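Local coordinates for tetraacyldisaccharide 4'-kinase (PDB 4ITL), which probably transfers the gamma-phosphate of ATP to the 4'-position of a tetraacyldisaccharide 1-phosphate, forming lipid IVA on the pathway to lipid A, at residues 152-157 with 184-189; 203-208 with 299-304; 222-227 with 272-277. One frame throughout, in Å; residues are numbered along the deposited sequence.

Contact 1 (152-157 with 184-189). With ACP (phosphomethylphosphonic acid adenylate ester), chain B.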
loop_
_atom_site.group_PDB
_atom_site.type_symbol
_atom_site.label_atom_id
_atom_site.label_comp_id
_atom_site.label_asym_id
_atom_site.label_seq_id
_atom_site.Cartn_x
_atom_site.Cartn_y
_atom_site.Cartn_z
ATOM N N ILE A 152 4.630 0.410 -12.217
ATOM C CA ILE A 152 3.319 1.002 -12.057
ATOM C C ILE A 152 3.372 2.115 -11.030
ATOM O O ILE A 152 3.795 1.897 -9.901
ATOM C CB ILE A 152 2.275 -0.028 -11.554
ATOM C CG1 ILE A 152 2.173 -1.187 -12.569
ATOM C CG2 ILE A 152 0.923 0.662 -11.391
ATOM C CD1 ILE A 152 1.331 -2.385 -12.125
ATOM N N LEU A 153 2.956 3.300 -11.453
ATOM C CA LEU A 153 2.924 4.475 -10.589
ATOM C C LEU A 153 1.494 4.867 -10.234
ATOM O O LEU A 153 0.664 5.093 -11.106
ATOM C CB LEU A 153 3.565 5.671 -11.303
ATOM C CG LEU A 153 3.695 6.994 -10.525
ATOM C CD1 LEU A 153 4.520 6.782 -9.253
ATOM C CD2 LEU A 153 4.304 8.045 -11.404
ATOM N N LEU A 154 1.254 5.000 -8.946
ATOM C CA LEU A 154 -0.011 5.489 -8.412
ATOM C C LEU A 154 0.066 6.994 -8.161
ATOM O O LEU A 154 1.033 7.527 -7.632
ATOM C CB LEU A 154 -0.389 4.726 -7.112
ATOM C CG LEU A 154 -1.043 3.336 -7.265
ATOM C CD1 LEU A 154 -0.209 2.414 -8.094
ATOM C CD2 LEU A 154 -1.300 2.660 -5.954
ATOM N N LEU A 155 -0.972 7.693 -8.589
ATOM C CA LEU A 155 -1.048 9.119 -8.411
ATOM C C LEU A 155 -2.420 9.468 -7.831
ATOM O O LEU A 155 -3.430 8.895 -8.242
ATOM C CB LEU A 155 -0.949 9.810 -9.760
ATOM C CG LEU A 155 0.342 9.841 -10.575
ATOM C CD1 LEU A 155 0.056 10.332 -12.021
ATOM C CD2 LEU A 155 1.332 10.753 -9.867
ATOM N N LYS A 156 -2.467 10.458 -6.956
ATOM C CA LYS A 156 -3.745 10.939 -6.439
ATOM C C LYS A 156 -3.832 12.427 -6.728
ATOM O O LYS A 156 -2.817 13.083 -6.965
ATOM C CB LYS A 156 -3.869 10.628 -4.937
ATOM C CG LYS A 156 -2.851 11.379 -4.085
ATOM C CD LYS A 156 -2.872 10.951 -2.609
ATOM C CE LYS A 156 -1.845 11.747 -1.833
ATOM N NZ LYS A 156 -1.670 11.304 -0.422
ATOM N N LYS A 157 -5.052 12.947 -6.765
ATOM C CA LYS A 157 -5.306 14.299 -7.225
ATOM C C LYS A 157 -4.392 15.333 -6.578
ATOM O O LYS A 157 -3.871 16.256 -7.238
ATOM C CB LYS A 157 -6.746 14.686 -6.909
ATOM C CG LYS A 157 -7.060 16.111 -7.361
ATOM C CD LYS A 157 -8.516 16.414 -7.073
ATOM C CE LYS A 157 -8.895 17.769 -7.598
ATOM N NZ LYS A 157 -10.407 17.924 -7.680
ATOM N N VAL A 184 -1.902 4.583 -12.347
ATOM C CA VAL A 184 -3.166 4.242 -11.717
ATOM C C VAL A 184 -3.639 5.485 -10.975
ATOM O O VAL A 184 -2.945 5.974 -10.104
ATOM C CB VAL A 184 -3.008 3.051 -10.764
ATOM C CG1 VAL A 184 -4.334 2.796 -9.928
ATOM C CG2 VAL A 184 -2.594 1.809 -11.569
ATOM N N LEU A 185 -4.796 6.024 -11.349
ATOM C CA LEU A 185 -5.291 7.233 -10.715
ATOM C C LEU A 185 -6.181 6.843 -9.534
ATOM O O LEU A 185 -7.325 6.371 -9.717
ATOM C CB LEU A 185 -6.038 8.107 -11.722
ATOM C CG LEU A 185 -5.342 8.299 -13.085
ATOM C CD1 LEU A 185 -6.143 9.187 -14.085
ATOM C CD2 LEU A 185 -3.975 8.868 -12.903
ATOM N N THR A 186 -5.647 7.010 -8.328
ATOM C CA THR A 186 -6.309 6.476 -7.119
ATOM C C THR A 186 -7.230 7.424 -6.342
ATOM O O THR A 186 -7.357 8.627 -6.631
ATOM C CB THR A 186 -5.282 5.967 -6.088
ATOM O OG1 THR A 186 -4.423 7.054 -5.757
ATOM C CG2 THR A 186 -4.464 4.871 -6.663
ATOM N N TYR A 187 -7.888 6.834 -5.340
ATOM C CA TYR A 187 -8.855 7.514 -4.507
ATOM C C TYR A 187 -9.956 8.163 -5.289
ATOM O O TYR A 187 -10.451 9.221 -4.885
ATOM C CB TYR A 187 -8.185 8.578 -3.630
ATOM C CG TYR A 187 -7.201 8.035 -2.631
ATOM C CD1 TYR A 187 -7.127 6.677 -2.345
ATOM C CD2 TYR A 187 -6.322 8.881 -1.981
ATOM C CE1 TYR A 187 -6.219 6.203 -1.419
ATOM C CE2 TYR A 187 -5.417 8.423 -1.067
ATOM C CZ TYR A 187 -5.354 7.081 -0.776
ATOM O OH TYR A 187 -4.417 6.643 0.165
ATOM N N GLN A 188 -10.374 7.546 -6.394
ATOM C CA GLN A 188 -11.408 8.162 -7.246
ATOM C C GLN A 188 -12.758 8.317 -6.522
ATOM O O GLN A 188 -13.524 9.220 -6.863
ATOM C CB GLN A 188 -11.618 7.347 -8.534
ATOM C CG GLN A 188 -10.417 7.351 -9.507
ATOM C CD GLN A 188 -10.190 8.729 -10.121
ATOM O OE1 GLN A 188 -11.132 9.460 -10.332
ATOM N NE2 GLN A 188 -8.937 9.099 -10.352
ATOM N N GLU A 189 -13.048 7.447 -5.539
ATOM C CA GLU A 189 -14.326 7.503 -4.806
ATOM C C GLU A 189 -14.381 8.679 -3.819
ATOM O O GLU A 189 -15.430 9.039 -3.366
ATOM C CB GLU A 189 -14.615 6.166 -4.080
ATOM C CG GLU A 189 -13.703 5.806 -2.882
ATOM C CD GLU A 189 -12.181 5.670 -3.218
ATOM O OE1 GLU A 189 -11.790 5.217 -4.328
ATOM O OE2 GLU A 189 -11.361 6.014 -2.352
HETATM P PG ACP B . 1.837 3.905 2.675
HETATM O O1G ACP B . 2.886 3.292 3.582
HETATM O O2G ACP B . 2.433 4.774 1.548
HETATM O O3G ACP B . 0.932 4.821 3.559
HETATM P PB ACP B . -0.697 2.977 1.298
HETATM O O1B ACP B . -1.277 1.686 0.756
HETATM O O2B ACP B . -0.420 3.861 0.081
HETATM C C3B ACP B . 0.897 2.463 2.016
HETATM P PA ACP B . -3.161 3.791 2.368
HETATM O O1A ACP B . -3.998 4.246 1.191
HETATM O O2A ACP B . -3.313 4.629 3.587
HETATM O O3A ACP B . -1.567 3.945 2.175
HETATM O "O5'" ACP B . -3.573 2.284 2.697
HETATM C "C5'" ACP B . -3.080 1.699 3.890
HETATM C "C4'" ACP B . -4.096 0.731 4.485
HETATM O "O4'" ACP B . -4.850 1.515 5.411
HETATM C "C3'" ACP B . -5.103 0.136 3.560
HETATM O "O3'" ACP B . -4.715 -1.026 2.968
HETATM C "C2'" ACP B . -6.266 -0.077 4.473
HETATM O "O2'" ACP B . -6.201 -1.202 5.294
HETATM C "C1'" ACP B . -6.188 1.141 5.308
HETATM N N9 ACP B . -6.990 2.263 4.827
HETATM C C8 ACP B . -6.556 3.452 4.342
HETATM N N7 ACP B . -7.627 4.216 4.031
HETATM C C5 ACP B . -8.741 3.540 4.342
HETATM C C6 ACP B . -10.107 3.808 4.250
HETATM N N6 ACP B . -10.566 5.067 3.718
HETATM N N1 ACP B . -10.992 2.880 4.634
HETATM C C2 ACP B . -10.599 1.673 5.111
HETATM N N3 ACP B . -9.288 1.365 5.227
HETATM C C4 ACP B . -8.356 2.276 4.842
HETATM O O HOH W 1 -7.477 11.338 -5.837
#
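Leu154 and Val184 lie side by side on one face of two parallel strands, Leu154 CD1 being 3.9 Å from Val184 CB. Beyond them Thr186 continues the row: its CG2 methyl meets Leu154 CG at 3.8 Å, the two side chains at about a right angle. Before them Ile152 brings its CG2 branch, which lies anti to its own backbone N, to 3.7 Å from Val184 CG2. Branched aliphatic groups suit this face because Phe54 of helix 51-61 packs on it.

The backbones pair through Val184 N to Leu153 O and Leu155 N to Val184 O. Leu155 O then accepts Thr186 N at 2.9 Å. The Thr186 hydroxyl lies by Leu155 O and Ser49 O.

Lys156 holds CG between its backbone N and carbonyl carbon (chi1 65°) and is extended from there, which carries the chain alongside Tyr187. Lys156 CD lies oblique to the ring, 3.9 Å from Tyr187 CE2, while NZ reaches Gly48 O in the predicted ATP-binding loop. Tyr187 OH, in turn, donates to ACP O1A at 2.6 Å, the phosphate oxygen lying at the ring edge. Backbone bonds and aliphatic packing thus join the strands, whereas polar groups gather at their carboxyl ends, where P-loop NTPases bind phosphate; a tyrosine there is long enough for its hydroxyl to reach the alpha-phosphate oxygen and donate to it.

Contact 2 (203-208 with 299-304). With ACP (phosphomethylphosphonic acid adenylate ester), chain B.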
loop_
_atom_site.group_PDB
_atom_site.type_symbol
_atom_site.label_atom_id
_atom_site.label_comp_id
_atom_site.label_asym_id
_atom_site.label_seq_id
_atom_site.Cartn_x
_atom_site.Cartn_y
_atom_site.Cartn_z
ATOM N N LYS A 203 -8.147 4.209 -13.800
ATOM C CA LYS A 203 -8.706 4.726 -12.551
ATOM C C LYS A 203 -8.970 3.613 -11.534
ATOM O O LYS A 203 -9.499 2.542 -11.887
ATOM C CB LYS A 203 -10.021 5.445 -12.863
ATOM C CG LYS A 203 -9.854 6.759 -13.588
ATOM C CD LYS A 203 -11.187 7.514 -13.541
ATOM C CE LYS A 203 -11.183 8.752 -14.402
ATOM N NZ LYS A 203 -12.589 9.109 -14.698
ATOM N N MET A 204 -8.603 3.860 -10.274
ATOM C CA MET A 204 -8.855 2.902 -9.191
ATOM C C MET A 204 -9.900 3.425 -8.212
ATOM O O MET A 204 -9.814 4.573 -7.767
ATOM C CB MET A 204 -7.586 2.647 -8.392
ATOM C CG MET A 204 -7.778 1.711 -7.228
ATOM S SD MET A 204 -6.176 1.294 -6.528
ATOM C CE MET A 204 -6.464 1.516 -4.801
ATOM N N PHE A 205 -10.866 2.575 -7.883
ATOM C CA PHE A 205 -11.947 2.915 -6.951
ATOM C C PHE A 205 -11.950 1.930 -5.776
ATOM O O PHE A 205 -11.701 0.738 -5.955
ATOM C CB PHE A 205 -13.308 2.838 -7.645
ATOM C CG PHE A 205 -13.561 3.959 -8.629
ATOM C CD1 PHE A 205 -14.262 5.100 -8.255
ATOM C CD2 PHE A 205 -13.115 3.863 -9.929
ATOM C CE1 PHE A 205 -14.519 6.129 -9.198
ATOM C CE2 PHE A 205 -13.374 4.862 -10.856
ATOM C CZ PHE A 205 -14.071 5.995 -10.486
ATOM N N ARG A 206 -12.204 2.443 -4.576
ATOM C CA ARG A 206 -12.417 1.612 -3.412
ATOM C C ARG A 206 -13.900 1.547 -3.148
ATOM O O ARG A 206 -14.552 2.584 -2.930
ATOM C CB ARG A 206 -11.663 2.169 -2.204
ATOM C CG ARG A 206 -10.146 2.075 -2.383
ATOM C CD ARG A 206 -9.373 2.668 -1.216
ATOM N NE ARG A 206 -9.750 4.054 -1.025
ATOM C CZ ARG A 206 -9.364 4.791 0.005
ATOM N NH1 ARG A 206 -8.555 4.281 0.916
ATOM N NH2 ARG A 206 -9.790 6.034 0.126
ATOM N N GLU A 207 -14.451 0.335 -3.215
ATOM C CA GLU A 207 -15.905 0.154 -2.999
ATOM C C GLU A 207 -16.110 -0.327 -1.558
ATOM O O GLU A 207 -15.828 -1.481 -1.213
ATOM C CB GLU A 207 -16.455 -0.859 -3.994
ATOM C CG GLU A 207 -17.952 -1.150 -3.949
ATOM C CD GLU A 207 -18.237 -2.531 -4.510
ATOM O OE1 GLU A 207 -18.936 -2.649 -5.523
ATOM O OE2 GLU A 207 -17.729 -3.516 -3.947
ATOM N N PHE A 208 -16.559 0.586 -0.710
ATOM C CA PHE A 208 -16.705 0.324 0.708
ATOM C C PHE A 208 -17.958 -0.463 0.948
ATOM O O PHE A 208 -19.033 0.074 0.903
ATOM C CB PHE A 208 -16.744 1.647 1.449
ATOM C CG PHE A 208 -15.449 2.331 1.420
ATOM C CD1 PHE A 208 -15.210 3.330 0.494
ATOM C CD2 PHE A 208 -14.411 1.898 2.239
ATOM C CE1 PHE A 208 -13.968 3.932 0.412
ATOM C CE2 PHE A 208 -13.164 2.494 2.168
ATOM C CZ PHE A 208 -12.939 3.517 1.251
ATOM N N LYS A 299 -11.521 -1.829 -7.274
ATOM C CA LYS A 299 -11.941 -2.022 -8.620
ATOM C C LYS A 299 -11.195 -1.116 -9.588
ATOM O O LYS A 299 -10.978 0.024 -9.298
ATOM C CB LYS A 299 -13.429 -1.794 -8.712
ATOM C CG LYS A 299 -14.222 -2.616 -7.738
ATOM C CD LYS A 299 -15.675 -2.531 -8.025
ATOM C CE LYS A 299 -16.027 -3.511 -9.108
ATOM N NZ LYS A 299 -17.437 -3.886 -9.011
ATOM N N LEU A 300 -10.809 -1.668 -10.722
ATOM C CA LEU A 300 -10.044 -0.961 -11.743
ATOM C C LEU A 300 -10.801 -0.857 -13.054
ATOM O O LEU A 300 -11.286 -1.834 -13.529
ATOM C CB LEU A 300 -8.733 -1.709 -12.024
ATOM C CG LEU A 300 -7.465 -1.420 -11.284
ATOM C CD1 LEU A 300 -7.056 -0.009 -11.467
ATOM C CD2 LEU A 300 -7.548 -1.808 -9.838
ATOM N N GLU A 301 -10.841 0.313 -13.661
ATOM C CA GLU A 301 -11.266 0.430 -15.061
ATOM C C GLU A 301 -10.353 -0.292 -16.026
ATOM O O GLU A 301 -9.157 -0.403 -15.820
ATOM C CB GLU A 301 -11.317 1.873 -15.481
ATOM C CG GLU A 301 -12.327 2.650 -14.735
ATOM C CD GLU A 301 -12.393 4.065 -15.269
ATOM O OE1 GLU A 301 -11.587 4.377 -16.198
ATOM O OE2 GLU A 301 -13.255 4.842 -14.771
ATOM N N ARG A 302 -10.947 -0.754 -17.110
ATOM C CA ARG A 302 -10.228 -1.414 -18.196
ATOM C C ARG A 302 -9.314 -2.528 -17.683
ATOM O O ARG A 302 -8.126 -2.621 -18.015
ATOM C CB ARG A 302 -9.501 -0.382 -19.089
ATOM C CG ARG A 302 -10.409 0.228 -20.208
ATOM C CD ARG A 302 -9.640 1.243 -21.126
ATOM N NE ARG A 302 -9.034 2.295 -20.298
ATOM C CZ ARG A 302 -9.594 3.478 -20.039
ATOM N NH1 ARG A 302 -10.770 3.804 -20.585
ATOM N NH2 ARG A 302 -8.965 4.346 -19.245
ATOM N N GLU A 303 -9.903 -3.410 -16.894
ATOM C CA GLU A 303 -9.147 -4.459 -16.226
ATOM C C GLU A 303 -8.541 -5.413 -17.235
ATOM O O GLU A 303 -7.434 -5.929 -17.054
ATOM C CB GLU A 303 -10.073 -5.238 -15.302
ATOM C CG GLU A 303 -9.403 -6.382 -14.597
ATOM C CD GLU A 303 -10.241 -6.904 -13.440
ATOM O OE1 GLU A 303 -10.257 -6.237 -12.371
ATOM O OE2 GLU A 303 -10.894 -7.963 -13.616
ATOM N N GLU A 304 -9.284 -5.657 -18.298
ATOM C CA GLU A 304 -8.848 -6.612 -19.273
ATOM C C GLU A 304 -7.592 -6.039 -19.941
ATOM O O GLU A 304 -6.609 -6.761 -20.146
ATOM C CB GLU A 304 -9.995 -6.959 -20.260
ATOM C CG GLU A 304 -11.172 -7.735 -19.600
ATOM C CD GLU A 304 -10.764 -9.120 -19.072
ATOM O OE1 GLU A 304 -10.024 -9.846 -19.769
ATOM O OE2 GLU A 304 -11.172 -9.470 -17.935
HETATM P PG ACP B . 1.837 3.905 2.675
HETATM O O1G ACP B . 2.886 3.292 3.582
HETATM O O2G ACP B . 2.433 4.774 1.548
HETATM O O3G ACP B . 0.932 4.821 3.559
HETATM P PB ACP B . -0.697 2.977 1.298
HETATM O O1B ACP B . -1.277 1.686 0.756
HETATM O O2B ACP B . -0.420 3.861 0.081
HETATM C C3B ACP B . 0.897 2.463 2.016
HETATM P PA ACP B . -3.161 3.791 2.368
HETATM O O1A ACP B . -3.998 4.246 1.191
HETATM O O2A ACP B . -3.313 4.629 3.587
HETATM O O3A ACP B . -1.567 3.945 2.175
HETATM O "O5'" ACP B . -3.573 2.284 2.697
HETATM C "C5'" ACP B . -3.080 1.699 3.890
HETATM C "C4'" ACP B . -4.096 0.731 4.485
HETATM O "O4'" ACP B . -4.850 1.515 5.411
HETATM C "C3'" ACP B . -5.103 0.136 3.560
HETATM O "O3'" ACP B . -4.715 -1.026 2.968
HETATM C "C2'" ACP B . -6.266 -0.077 4.473
HETATM O "O2'" ACP B . -6.201 -1.202 5.294
HETATM C "C1'" ACP B . -6.188 1.141 5.308
HETATM N N9 ACP B . -6.990 2.263 4.827
HETATM C C8 ACP B . -6.556 3.452 4.342
HETATM N N7 ACP B . -7.627 4.216 4.031
HETATM C C5 ACP B . -8.741 3.540 4.342
HETATM C C6 ACP B . -10.107 3.808 4.250
HETATM N N6 ACP B . -10.566 5.067 3.718
HETATM N N1 ACP B . -10.992 2.880 4.634
HETATM C C2 ACP B . -10.599 1.673 5.111
HETATM N N3 ACP B . -9.288 1.365 5.227
HETATM C C4 ACP B . -8.356 2.276 4.842
#
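Lys299 O receives the N-H of Phe205 at 2.9 Å in a nearly straight bond (171°), and the CA-H of Met204 leans on the same oxygen. Phe205 O takes Lys299 N in return, and farther along Lys203 O accepts Glu301 N at 3.1 Å.

Lys203, CG anti to its carbonyl carbon (chi1 -71°) and extended beyond, runs alongside Glu301, whose carboxylate CD is 3.6 Å from Lys203 CB on the aliphatic stem. Lys203 NZ and Glu301 OE2 are near but beyond salt-bridge distance; NZ has its salt bridge with Glu194. Glu301 OE2 also sits at the edge of the Phe205 ring, 3.9 Å from CE2, where ring hydrogens suit an anion.

Strands 201-212 and 291-300 form the long antiparallel pair leading from the P-loop core to the second lobe. Met204 and Leu300 are a non-hydrogen-bonded pair, Met204 CB 4.1 Å from Leu300 CD1, and both lean on Phe54 of helix 51-61. On the side that carries Phe205, Glu207 OE1 and Lys299 NZ make a long salt bridge, 4.0 Å.

Beside the nucleotide, Arg206 NH1 lies 3.3 Å from ACP N7, and Phe208 turns its CE2 edge to ACP N1. Glu189 and Gln240 hold the Arg206 guanidinium.

Contact 3 (222-227 with 272-277)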
loop_
_atom_site.group_PDB
_atom_site.type_symbol
_atom_site.label_atom_id
_atom_site.label_comp_id
_atom_site.label_asym_id
_atom_site.label_seq_id
_atom_site.Cartn_x
_atom_site.Cartn_y
_atom_site.Cartn_z
ATOM N N ASP A 222 -25.748 -3.993 10.376
ATOM C CA ASP A 222 -26.867 -3.723 11.295
ATOM C C ASP A 222 -26.361 -3.161 12.623
ATOM O O ASP A 222 -27.088 -2.462 13.335
ATOM C CB ASP A 222 -27.709 -4.979 11.599
ATOM C CG ASP A 222 -28.120 -5.743 10.353
ATOM O OD1 ASP A 222 -28.384 -5.104 9.309
ATOM O OD2 ASP A 222 -28.175 -6.996 10.429
ATOM N N ILE A 223 -25.122 -3.497 12.968
ATOM C CA ILE A 223 -24.557 -3.069 14.239
ATOM C C ILE A 223 -24.307 -1.554 14.252
ATOM O O ILE A 223 -24.442 -0.909 15.287
ATOM C CB ILE A 223 -23.247 -3.835 14.560
ATOM C CG1 ILE A 223 -22.777 -3.509 15.982
ATOM C CG2 ILE A 223 -22.162 -3.504 13.527
ATOM C CD1 ILE A 223 -21.673 -4.412 16.488
ATOM N N LEU A 224 -23.936 -0.989 13.106
ATOM C CA LEU A 224 -23.679 0.449 13.019
ATOM C C LEU A 224 -24.958 1.274 12.860
ATOM O O LEU A 224 -24.902 2.446 12.488
ATOM C CB LEU A 224 -22.750 0.750 11.850
ATOM C CG LEU A 224 -21.290 0.305 11.999
ATOM C CD1 LEU A 224 -20.527 0.559 10.707
ATOM C CD2 LEU A 224 -20.619 1.032 13.145
ATOM N N LYS A 225 -26.107 0.669 13.135
ATOM C CA LYS A 225 -27.365 1.370 12.952
ATOM C C LYS A 225 -27.872 1.905 14.263
ATOM O O LYS A 225 -28.048 1.168 15.238
ATOM C CB LYS A 225 -28.423 0.470 12.332
ATOM C CG LYS A 225 -29.840 1.009 12.505
ATOM C CD LYS A 225 -29.930 2.490 12.148
ATOM C CE LYS A 225 -31.347 2.946 11.861
ATOM N NZ LYS A 225 -31.637 4.229 12.571
ATOM N N GLU A 226 -28.126 3.205 14.255
ATOM C CA GLU A 226 -28.633 3.907 15.414
ATOM C C GLU A 226 -27.602 3.868 16.504
ATOM O O GLU A 226 -27.915 3.946 17.696
ATOM C CB GLU A 226 -29.920 3.287 15.894
ATOM C CG GLU A 226 -30.718 4.228 16.736
ATOM C CD GLU A 226 -32.184 3.922 16.638
ATOM O OE1 GLU A 226 -32.555 3.256 15.636
ATOM O OE2 GLU A 226 -32.950 4.334 17.549
ATOM N N ARG A 227 -26.362 3.727 16.067
ATOM C CA ARG A 227 -25.238 3.864 16.939
ATOM C C ARG A 227 -24.438 5.016 16.371
ATOM O O ARG A 227 -24.331 5.172 15.169
ATOM C CB ARG A 227 -24.436 2.566 16.953
ATOM C CG ARG A 227 -25.287 1.331 17.277
ATOM C CD ARG A 227 -25.876 1.394 18.678
ATOM N NE ARG A 227 -24.941 0.926 19.701
ATOM C CZ ARG A 227 -24.159 1.714 20.443
ATOM N NH1 ARG A 227 -24.184 3.036 20.298
ATOM N NH2 ARG A 227 -23.342 1.178 21.346
ATOM N N GLY A 272 -19.256 -0.018 26.467
ATOM C CA GLY A 272 -20.509 0.483 25.917
ATOM C C GLY A 272 -20.354 1.193 24.575
ATOM O O GLY A 272 -21.340 1.494 23.922
ATOM N N GLU A 273 -19.121 1.461 24.155
ATOM C CA GLU A 273 -18.906 2.239 22.921
ATOM C C GLU A 273 -18.578 1.329 21.769
ATOM O O GLU A 273 -18.050 0.245 21.962
ATOM C CB GLU A 273 -17.766 3.261 23.073
ATOM C CG GLU A 273 -18.053 4.339 24.112
ATOM C CD GLU A 273 -19.195 5.276 23.705
ATOM O OE1 GLU A 273 -19.475 5.414 22.497
ATOM O OE2 GLU A 273 -19.815 5.883 24.595
ATOM N N ILE A 274 -18.890 1.787 20.563
ATOM C CA ILE A 274 -18.530 1.069 19.341
ATOM C C ILE A 274 -17.489 1.885 18.595
ATOM O O ILE A 274 -17.676 3.085 18.392
ATOM C CB ILE A 274 -19.731 0.901 18.389
ATOM C CG1 ILE A 274 -20.941 0.282 19.100
ATOM C CG2 ILE A 274 -19.320 0.056 17.188
ATOM C CD1 ILE A 274 -20.788 -1.215 19.400
ATOM N N TYR A 275 -16.410 1.217 18.195
ATOM C CA TYR A 275 -15.266 1.836 17.556
ATOM C C TYR A 275 -15.157 1.345 16.132
ATOM O O TYR A 275 -15.363 0.151 15.865
ATOM C CB TYR A 275 -13.995 1.460 18.298
ATOM C CG TYR A 275 -13.902 2.067 19.663
ATOM C CD1 TYR A 275 -13.364 3.332 19.833
ATOM C CD2 TYR A 275 -14.362 1.386 20.793
ATOM C CE1 TYR A 275 -13.291 3.915 21.106
ATOM C CE2 TYR A 275 -14.289 1.955 22.056
ATOM C CZ TYR A 275 -13.752 3.218 22.202
ATOM O OH TYR A 275 -13.667 3.795 23.444
ATOM N N LEU A 276 -14.897 2.280 15.225
ATOM C CA LEU A 276 -14.741 1.991 13.809
ATOM C C LEU A 276 -13.402 2.505 13.296
ATOM O O LEU A 276 -13.034 3.650 13.523
ATOM C CB LEU A 276 -15.877 2.618 13.004
ATOM C CG LEU A 276 -15.919 2.288 11.515
ATOM C CD1 LEU A 276 -16.331 0.849 11.282
ATOM C CD2 LEU A 276 -16.850 3.233 10.785
ATOM N N THR A 277 -12.692 1.639 12.590
ATOM C CA THR A 277 -11.283 1.838 12.273
ATOM C C THR A 277 -10.981 1.121 10.967
ATOM O O THR A 277 -11.894 0.668 10.291
ATOM C CB THR A 277 -10.355 1.361 13.398
ATOM O OG1 THR A 277 -9.034 1.852 13.164
ATOM C CG2 THR A 277 -10.331 -0.140 13.484
#
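The Arg227 guanidinium lies with one face against Ile274, whose CG1 is 3.3 Å above the plane, displaced toward the rim and nearest to NH2. At the edge of the same group, in its plane, is Gly272 O, which accepts from Arg227 NH2 at 3.3 Å; the bond is long and bent, 136° at the hydrogen. Arginine suits this place because its flat face can lie against the isoleucine while an in-plane N-H serves the carbonyl. Bends at chi2 (-64°) and chi3 (-84°) bring that face over Ile274 CG1, the two side chains crossing at about a right angle. With an alanine here, Gly272 O would probably lose this side-chain donor, and the flank of Ile274 would be left without its cover. Gly272 itself has a positive phi, at which a CB would collide with the preceding carbonyl oxygen.

The rest of the contact is aliphatic. Ile223, pointing toward the other segment, brings CD1 to 4.4 Å from Ile274 CD1. Leu224 approaches with both methyls, CD2 near Ile274 CG2 and CD1 4.2 Å from Leu276 CD1. Ile274 and Leu276, alternate residues of an extended segment, present their side chains on the same side, while Tyr275 between them points away and meets the Phe267 ring edge-to-face.

The loop 222-227 leads from strand 218-219 into strand 229-234. It packs beside strand 275-277, which runs parallel to and between strands 229-234 and 291-300, with Leu211 of strand 201-212 and Phe292 of strand 291-300 also packing here.

Contact 1 closes first along the chain, before contact 2 opens. The two are close neighbours, centres 10 Å apart, because strands 182-185 and 201-212 follow each other in the chain and pair in parallel. They are joined by Leu185 O with Met204 N, probably a hydrogen bond, and by the salt bridge of Glu189 OE2 and Arg206 NE, 2.9 Å; both also border ACP. Contact 3 stands well off, its centre about 30 Å from that of contact 1 and 28 Å from that of contact 2, and is nested within the loop that contact 2 closes. Strand 291-300 runs between contacts 2 and 3, pairing with 201-212 and 275-277, and joins the nucleotide-binding core to the second lobe.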